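Local coordinates for protein oxalate biosynthetic component 1 (Burkholderia thailandensis, PDB 5IKY) that makes oxalate in quorum sensing-dependent oxalogenesis as a bifunctional enzyme, a serine hydrolase of the alpha/beta-hydrolase type with additional lyase activity, at residues Lys25-His29 against Ala30-Leu34; Tyr326-Pro329 against Asn330-Ala334; Asp397-Leu400 against Ile401-Thr405; Arg506-Arg510 against Arg511-Ile515. All coordinates share one frame; numbering follows the deposited sequence.

All four contacts are local, each placed where a helix begins or ends. Contacts 1, 2 and 3 lie at helix starts and are partly buried, whereas contact 4 closes a helix at the surface. No two hold the same elements, and none touch; contacts 2 and 3 come nearest, with about 11 Å between their closest atoms. Their chemistry differs with their place. Contact 1 pairs an apolar inner side with an exposed histidine-carboxylate bond, and contact 2 joins a proline carbonyl bond to loose cover by Phe-332 and Leu-333. Two aspartates serve the helix start in contact 3. Contact 4 joins a Schellman turn to a salt-bridge network.

Contact 1: residues Lys25-His29 against Ala30-Leu34; sequences KFIPH and ALLEL
Ile-27 meets Leu-32, and Pro-28 meets Leu-31, at a tight strand-to-helix junction where strand 26-28, at the edge of a three-stranded antiparallel sheet, runs directly into helix 29-33. The inner side is closely packed and apolar. Ile-27 lays its CG2 methyl on CG of Leu-32 at 3.8 Å, the two side chains crossing at about a right angle, and the beta-branched residue suits the strand it belongs to. One step on, CD of Pro-28 rests 3.6 Å from CD1 of Leu-31. Proline is tolerated here, since backbone bonds to the neighbouring strand are made by Ile-27 and His-29, to His-191 and Ala-189. Helices 37-49 and 82-90 extend the apolar surroundings, taking Leu-32 and Ala-30 respectively.

The carbonyls of the junction start the helix. Pro-28 O accepts a weak bond from Leu-31 N at 3.3 Å, while His-29 O takes a nearly straight one from Glu-33 N at 2.9 Å (171°).

On the solvent side two polar side chains, a ring donor and a flexible carboxylate, take over. One helical turn apart, His-29 and Glu-33 lie on the same flank, and with CG anti to the backbone N in both, ring and carboxylate meet, their planes 89° apart. His-29 ND1 donates within its ring plane to Glu-33 OE1 at 2.9 Å, meeting that oxygen from above the carboxylate, 67° out of its plane.

Contact 2: residues Tyr326-Pro329 against Asn330-Ala334; sequences YDNP and NAFLA
The chain passes from Pro-329, still extended with psi 154°, straight into the helical Asn-330, so that Pro-329 occupies the N-cap position of helix 330-343. Its carbonyl points into the first turn: Leu-333 N donates to Pro-329 O at 3.0 Å, almost straight (167°) and in the carbonyl plane. Proline suits the cap through its fixed phi and needs no N-H there.

Two side chains of the first turn fold back over the incoming loop. Leu-333 brings CD1 to 3.8 Å from CB of Asn-328, and the same methyl lies 3.3 Å from Asn-328 O. Phe-332, its CG anti to the backbone N, turns its ring edge to Asn-328, crossing it obliquely with the planes 27° apart; OD1 of Asn-328 lies 4.1 Å from CE2. That buried amide is held elsewhere, by Gly-316 O at ND2 and Arg-294 NH2 at OD1. On the outer side a water donates to Asn-328 O and, weakly, to Asn-330 OD1, which also bonds Tyr-364 OH.

In this region, related to TIM-barrel beta-keto acid cleavage enzymes and probably the carrier of the lyase activity, a backbone carbonyl bond marks the helix's first turn, Phe-332 and Leu-333 cover it, and the asparagine amide ties the loop to its surroundings.

Contact 3: residues Asp397-Leu400 against Ile401-Thr405; sequences DDSL and IDVPT
Ile-401 touches Ser-399 through its backbone, Ile-401 O lying 3.2 Å from Ser-399 CB where the loop turns back toward Asp-397. Its buried aliphatic side chain starts away from the loop, although CB still touches Leu-400 C.

Asp-402 follows as the N-cap of helix 403-415. Its CG takes the crowded position between the backbone N and the carbonyl carbon (chi1 64°), which swings the carboxylate forward over the first turn. Aspartate is apt here because its short chain can reach an N-H three residues on.

Val-403 N turns to the carboxylate of Asp-397. It donates to OD2 of Asp-397 at 2.8 Å, nearly straight (167°) and on the syn side, though somewhat out of the carboxylate plane, and the CG2 methyl of Val-403 lies 3.5 Å from that same oxygen. Ser-399 N donates to Asp-397 OD1 at 3.2 Å from above the carboxylate plane, which makes an Asx turn, and Ser-399 OG adds a bond of 2.6 Å to the syn lone pair of the same oxygen. Ser-399 thus holds this carboxylate in place for Val-403 N. Pro-404, lacking an N-H, fits a first turn that has no earlier helical carbonyl to bond. Thr-405 closes the turn, its N making the capping bond to Asp-402 OD1 at 2.7 Å. OD2 of Asp-397 and OD1 of Asp-402, 5.1 Å apart, would probably be eased by the positive end of the helix.

The turn carries the chain from strand 395-397 into helix 403-415, with Leu-400 and Ile-401 both packed on Leu-432 of helix 418-442, whose Gln-431 accepts from Asp-402 N.

Contact 4: residues Arg506-Arg510 against Arg511-Ile515; sequences RELER and RGIGI
Glu-507 leaves the helix with CG anti to its N and bends at chi2 (65°), while Arg-511 runs extended from CG to NE; together these torsions bring the carboxylate to the guanidinium, the two side chains crossing obliquely, at a Schellman motif that ends helix 497-510. Arg-511 NH2 donates to Glu-507 OE2 at 3.1 Å, tilted from the guanidinium plane and on the anti side of the oxygen, and NE adds a weak bond to the same atom. The two planes stand 57° apart. Arg-510 also belongs to this network, though its modelled approach to OE2 is doubtfully short. A long, flexible arginine suits the helix end, since Arg-511 can reach back one turn to Glu-507 and still pair through NH1 with Asp-462.

On the other flank Leu-508 packs inward. Its CD2 meets CG2 of Ile-513 at 4.0 Å, and its CD1 lies 3.7 Å from CG2 of Ile-515, the two side chains crossing at about a right angle. Ile-513 leads into strand 514-515, parallel to strand 4-9, whose Phe-5 also lies against Leu-508 and Ile-513.

Gly-512 makes the reversal possible with a positive phi of 76°, strained for most residues that carry a beta-carbon. Two bonds define the motif: Gly-512 N to Glu-509 O at 3.1 Å and Ile-513 N to Leu-508 O at 2.8 Å. Arg-511 N also reaches Leu-508 O, at 3.1 Å, from the opposite face of its carbonyl plane.

Contact 1: residues Lys25-His29 against Ala30-Leu34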
# COMPACT_ATOMS: atom_id res chain seq x y z
N LYS A 25 26.77 12.38 -22.52
CA LYS A 25 27.70 12.17 -21.42
C LYS A 25 29.14 12.46 -21.85
O LYS A 25 30.08 12.27 -21.07
CB LYS A 25 27.58 10.73 -20.90
CG LYS A 25 26.24 10.43 -20.26
CD LYS A 25 26.05 11.24 -18.99
CE LYS A 25 24.61 11.69 -18.82
NZ LYS A 25 23.65 10.57 -18.96
N PHE A 26 29.30 12.92 -23.08
CA PHE A 26 30.62 13.27 -23.59
C PHE A 26 30.53 14.39 -24.62
O PHE A 26 29.69 14.35 -25.52
CB PHE A 26 31.31 12.05 -24.21
CG PHE A 26 32.65 12.35 -24.82
CD1 PHE A 26 33.76 12.55 -24.01
CD2 PHE A 26 32.81 12.43 -26.19
CE1 PHE A 26 35.00 12.82 -24.56
CE2 PHE A 26 34.04 12.70 -26.75
CZ PHE A 26 35.14 12.90 -25.94
N ILE A 27 31.39 15.39 -24.48
CA ILE A 27 31.47 16.47 -25.45
C ILE A 27 32.89 16.57 -26.01
O ILE A 27 33.81 16.97 -25.29
CB ILE A 27 31.07 17.82 -24.85
CG1 ILE A 27 29.65 17.75 -24.31
CG2 ILE A 27 31.19 18.92 -25.89
CD1 ILE A 27 29.20 19.01 -23.62
N PRO A 28 33.06 16.19 -27.28
CA PRO A 28 34.36 16.26 -27.97
C PRO A 28 34.94 17.66 -27.92
O PRO A 28 34.18 18.63 -27.91
CB PRO A 28 34.02 15.86 -29.40
CG PRO A 28 32.78 15.05 -29.29
CD PRO A 28 32.00 15.66 -28.16
N HIS A 29 36.27 17.75 -27.90
CA HIS A 29 36.93 19.04 -27.87
C HIS A 29 36.45 19.98 -28.98
O HIS A 29 36.11 21.14 -28.71
CB HIS A 29 38.44 18.85 -27.98
CG HIS A 29 39.24 20.00 -27.46
ND1 HIS A 29 39.73 21.00 -28.28
CD2 HIS A 29 39.72 20.26 -26.22
CE1 HIS A 29 40.41 21.87 -27.55
NE2 HIS A 29 40.42 21.44 -26.30
N ALA A 30 36.42 19.48 -30.21
CA ALA A 30 36.02 20.26 -31.39
C ALA A 30 34.71 21.03 -31.23
O ALA A 30 34.61 22.17 -31.67
CB ALA A 30 35.94 19.34 -32.60
N LEU A 31 33.71 20.40 -30.62
CA LEU A 31 32.39 21.02 -30.49
C LEU A 31 32.46 22.30 -29.64
O LEU A 31 31.77 23.28 -29.93
CB LEU A 31 31.39 20.04 -29.89
CG LEU A 31 31.13 18.78 -30.72
CD1 LEU A 31 30.00 17.96 -30.12
CD2 LEU A 31 30.86 19.12 -32.18
N LEU A 32 33.29 22.28 -28.61
CA LEU A 32 33.47 23.44 -27.74
C LEU A 32 34.40 24.47 -28.37
O LEU A 32 34.12 25.67 -28.34
CB LEU A 32 34.02 23.01 -26.38
CG LEU A 32 33.07 22.18 -25.51
CD1 LEU A 32 33.75 21.82 -24.19
CD2 LEU A 32 31.78 22.94 -25.26
N GLU A 33 35.50 23.99 -28.96
CA GLU A 33 36.50 24.86 -29.59
C GLU A 33 35.90 25.65 -30.74
O GLU A 33 36.45 26.66 -31.18
CB GLU A 33 37.68 24.02 -30.08
CG GLU A 33 38.99 24.77 -30.18
CD GLU A 33 40.16 23.84 -30.45
OE1 GLU A 33 39.92 22.64 -30.69
OE2 GLU A 33 41.32 24.31 -30.42
N LEU A 34 34.75 25.18 -31.22
CA LEU A 34 34.02 25.79 -32.32
C LEU A 34 33.31 27.07 -31.88
O LEU A 34 32.95 27.91 -32.71
CB LEU A 34 33.03 24.77 -32.89
CG LEU A 34 32.07 25.11 -34.02
CD1 LEU A 34 31.91 23.89 -34.91
CD2 LEU A 34 30.73 25.54 -33.46

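Contact 2: residues Tyr326-Pro329 against Asn330-Ala334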
# COMPACT_ATOMS: atom_id res chain seq x y z
N TYR A 326 25.53 23.47 9.15
CA TYR A 326 24.66 24.54 9.60
C TYR A 326 24.68 24.63 11.12
O TYR A 326 24.98 23.65 11.81
CB TYR A 326 23.23 24.33 9.09
CG TYR A 326 22.68 22.93 9.33
CD1 TYR A 326 23.01 21.88 8.48
CD2 TYR A 326 21.84 22.67 10.40
CE1 TYR A 326 22.51 20.61 8.70
CE2 TYR A 326 21.34 21.40 10.62
CZ TYR A 326 21.68 20.37 9.77
OH TYR A 326 21.19 19.10 9.98
N ASP A 327 24.37 25.81 11.64
CA ASP A 327 24.36 26.02 13.08
C ASP A 327 22.94 25.90 13.63
O ASP A 327 21.97 26.09 12.89
CB ASP A 327 24.96 27.39 13.43
CG ASP A 327 25.18 27.57 14.92
OD1 ASP A 327 25.57 26.58 15.58
OD2 ASP A 327 24.96 28.69 15.42
N ASN A 328 22.82 25.57 14.91
CA ASN A 328 21.52 25.51 15.56
C ASN A 328 21.55 26.24 16.91
O ASN A 328 21.65 25.60 17.96
CB ASN A 328 21.08 24.05 15.76
CG ASN A 328 21.01 23.28 14.45
OD1 ASN A 328 20.04 23.38 13.70
ND2 ASN A 328 22.04 22.49 14.17
N PRO A 329 21.46 27.58 16.87
CA PRO A 329 21.47 28.39 18.09
C PRO A 329 20.32 28.04 19.03
O PRO A 329 19.28 27.56 18.58
CB PRO A 329 21.33 29.82 17.56
CG PRO A 329 21.83 29.76 16.16
CD PRO A 329 21.41 28.41 15.66
N ASN A 330 20.51 28.28 20.32
CA ASN A 330 19.58 27.84 21.35
C ASN A 330 18.20 28.52 21.28
O ASN A 330 17.18 27.85 21.42
CB ASN A 330 20.19 28.07 22.73
CG ASN A 330 21.40 27.18 22.98
OD1 ASN A 330 21.41 26.01 22.59
ND2 ASN A 330 22.42 27.73 23.62
N ALA A 331 18.18 29.83 21.06
CA ALA A 331 16.92 30.55 20.95
C ALA A 331 16.12 30.07 19.74
O ALA A 331 14.90 29.97 19.79
CB ALA A 331 17.15 32.04 20.85
N PHE A 332 16.84 29.78 18.66
CA PHE A 332 16.22 29.25 17.45
C PHE A 332 15.57 27.90 17.74
O PHE A 332 14.40 27.68 17.43
CB PHE A 332 17.24 29.11 16.33
CG PHE A 332 16.80 28.20 15.22
CD1 PHE A 332 15.82 28.60 14.33
CD2 PHE A 332 17.36 26.95 15.07
CE1 PHE A 332 15.40 27.77 13.32
CE2 PHE A 332 16.96 26.11 14.05
CZ PHE A 332 15.98 26.52 13.17
N LEU A 333 16.34 27.00 18.35
CA LEU A 333 15.85 25.68 18.71
C LEU A 333 14.66 25.74 19.65
O LEU A 333 13.76 24.91 19.58
CB LEU A 333 16.97 24.86 19.34
CG LEU A 333 18.08 24.47 18.36
CD1 LEU A 333 19.18 23.72 19.08
CD2 LEU A 333 17.51 23.63 17.23
N ALA A 334 14.66 26.74 20.53
CA ALA A 334 13.54 26.95 21.45
C ALA A 334 12.30 27.38 20.68
O ALA A 334 11.19 26.98 21.02
CB ALA A 334 13.91 27.97 22.51
O HOH W 1 23.33 24.39 20.44

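Contact 3: residues Asp397-Leu400 against Ile401-Thr405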
# COMPACT_ATOMS: atom_id res chain seq x y z
N ASP A 397 38.05 16.15 15.74
CA ASP A 397 37.12 15.11 15.33
C ASP A 397 36.03 14.89 16.38
O ASP A 397 36.32 14.46 17.49
CB ASP A 397 37.87 13.80 15.06
CG ASP A 397 36.99 12.74 14.43
OD1 ASP A 397 35.94 13.11 13.85
OD2 ASP A 397 37.35 11.55 14.51
N ASP A 398 34.79 15.18 16.00
CA ASP A 398 33.66 15.02 16.92
C ASP A 398 32.73 13.91 16.44
O ASP A 398 31.60 13.79 16.91
CB ASP A 398 32.89 16.33 17.05
CG ASP A 398 32.15 16.45 18.37
OD1 ASP A 398 32.61 15.84 19.36
OD2 ASP A 398 31.12 17.14 18.42
N SER A 399 33.21 13.11 15.49
CA SER A 399 32.39 12.08 14.86
C SER A 399 32.01 10.97 15.84
O SER A 399 32.77 10.66 16.76
CB SER A 399 33.13 11.48 13.66
OG SER A 399 33.64 12.49 12.81
N LEU A 400 30.84 10.39 15.64
CA LEU A 400 30.39 9.26 16.46
C LEU A 400 31.36 8.10 16.32
O LEU A 400 31.75 7.48 17.31
CB LEU A 400 28.98 8.83 16.06
CG LEU A 400 27.86 9.85 16.28
CD1 LEU A 400 26.52 9.28 15.88
CD2 LEU A 400 27.84 10.31 17.74
N ILE A 401 31.75 7.82 15.08
CA ILE A 401 32.84 6.90 14.81
C ILE A 401 34.04 7.74 14.40
O ILE A 401 33.99 8.43 13.38
CB ILE A 401 32.49 5.90 13.69
CG1 ILE A 401 31.23 5.12 14.06
CG2 ILE A 401 33.65 4.95 13.44
CD1 ILE A 401 30.85 4.06 13.04
N ASP A 402 35.12 7.69 15.18
CA ASP A 402 36.27 8.54 14.90
C ASP A 402 36.84 8.23 13.53
O ASP A 402 36.77 7.09 13.06
CB ASP A 402 37.36 8.39 15.98
CG ASP A 402 37.95 6.99 16.03
OD1 ASP A 402 38.78 6.66 15.16
OD2 ASP A 402 37.61 6.24 16.96
N VAL A 403 37.37 9.26 12.88
CA VAL A 403 37.88 9.15 11.51
C VAL A 403 38.92 8.03 11.31
O VAL A 403 38.85 7.31 10.32
CB VAL A 403 38.49 10.50 11.05
CG1 VAL A 403 39.13 10.37 9.68
CG2 VAL A 403 37.41 11.58 11.05
N PRO A 404 39.89 7.87 12.24
CA PRO A 404 40.79 6.73 12.07
C PRO A 404 40.07 5.38 12.03
O PRO A 404 40.44 4.50 11.26
CB PRO A 404 41.70 6.81 13.30
CG PRO A 404 41.72 8.25 13.64
CD PRO A 404 40.33 8.74 13.35
N THR A 405 39.03 5.23 12.86
CA THR A 405 38.27 3.99 12.90
C THR A 405 37.42 3.82 11.64
O THR A 405 37.27 2.71 11.13
CB THR A 405 37.37 3.91 14.14
OG1 THR A 405 38.17 4.09 15.32
CG2 THR A 405 36.67 2.57 14.22

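Contact 4: residues Arg506-Arg510 against Arg511-Ile515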
# COMPACT_ATOMS: atom_id res chain seq x y z
N ARG A 506 14.41 -8.07 2.72
CA ARG A 506 14.76 -9.46 2.45
C ARG A 506 15.93 -9.90 3.32
O ARG A 506 16.03 -11.06 3.71
CB ARG A 506 15.08 -9.67 0.97
CG ARG A 506 13.93 -9.36 0.04
CD ARG A 506 14.26 -9.68 -1.42
NE ARG A 506 13.76 -10.99 -1.82
CZ ARG A 506 14.53 -12.03 -2.13
NH1 ARG A 506 15.85 -11.92 -2.10
NH2 ARG A 506 13.98 -13.18 -2.49
N GLU A 507 16.82 -8.96 3.62
CA GLU A 507 17.96 -9.22 4.48
C GLU A 507 17.50 -9.56 5.90
O GLU A 507 18.04 -10.47 6.54
CB GLU A 507 18.90 -8.01 4.51
CG GLU A 507 20.20 -8.26 5.23
CD GLU A 507 21.06 -9.29 4.53
OE1 GLU A 507 21.05 -9.33 3.28
OE2 GLU A 507 21.74 -10.07 5.23
N LEU A 508 16.50 -8.84 6.38
CA LEU A 508 15.94 -9.09 7.71
C LEU A 508 15.14 -10.39 7.73
O LEU A 508 15.16 -11.12 8.73
CB LEU A 508 15.07 -7.91 8.15
CG LEU A 508 15.79 -6.59 8.39
CD1 LEU A 508 14.80 -5.47 8.69
CD2 LEU A 508 16.80 -6.72 9.53
N GLU A 509 14.43 -10.67 6.64
CA GLU A 509 13.67 -11.91 6.51
C GLU A 509 14.59 -13.12 6.60
O GLU A 509 14.25 -14.13 7.22
CB GLU A 509 12.90 -11.94 5.19
CG GLU A 509 11.73 -10.96 5.11
CD GLU A 509 11.08 -10.94 3.73
OE1 GLU A 509 11.53 -11.71 2.86
OE2 GLU A 509 10.12 -10.17 3.54
N ARG A 510 15.76 -13.00 5.97
CA ARG A 510 16.78 -14.05 6.01
C ARG A 510 17.15 -14.44 7.44
O ARG A 510 17.45 -15.60 7.71
CB ARG A 510 18.03 -13.59 5.27
CG ARG A 510 18.32 -14.33 3.98
CD ARG A 510 19.74 -14.05 3.51
NE ARG A 510 20.73 -14.41 4.52
CZ ARG A 510 21.69 -13.59 4.95
NH1 ARG A 510 21.80 -12.37 4.44
NH2 ARG A 510 22.55 -14.00 5.87
N ARG A 511 17.13 -13.46 8.34
CA ARG A 511 17.57 -13.66 9.71
C ARG A 511 16.41 -13.90 10.67
O ARG A 511 16.61 -14.00 11.88
CB ARG A 511 18.38 -12.46 10.18
CG ARG A 511 19.52 -12.09 9.24
CD ARG A 511 19.94 -10.65 9.44
NE ARG A 511 21.00 -10.26 8.52
CZ ARG A 511 22.30 -10.26 8.82
NH1 ARG A 511 22.69 -10.63 10.03
NH2 ARG A 511 23.19 -9.89 7.92
N GLY A 512 15.20 -13.98 10.13
CA GLY A 512 14.01 -14.18 10.95
C GLY A 512 13.59 -12.92 11.69
O GLY A 512 12.83 -12.98 12.65
N ILE A 513 14.07 -11.78 11.22
CA ILE A 513 13.72 -10.49 11.81
C ILE A 513 12.62 -9.81 11.00
O ILE A 513 12.76 -9.60 9.80
CB ILE A 513 14.93 -9.56 11.89
CG1 ILE A 513 16.06 -10.24 12.68
CG2 ILE A 513 14.55 -8.23 12.53
CD1 ILE A 513 17.33 -9.44 12.71
N GLY A 514 11.52 -9.47 11.67
CA GLY A 514 10.39 -8.84 11.01
C GLY A 514 10.51 -7.32 10.96
O GLY A 514 11.43 -6.74 11.52
N ILE A 515 9.57 -6.69 10.26
CA ILE A 515 9.55 -5.23 10.19
C ILE A 515 8.21 -4.68 10.68
O ILE A 515 7.20 -5.38 10.65
CB ILE A 515 9.82 -4.71 8.77
CG1 ILE A 515 8.73 -5.17 7.80
CG2 ILE A 515 11.18 -5.18 8.29
CD1 ILE A 515 8.92 -4.67 6.39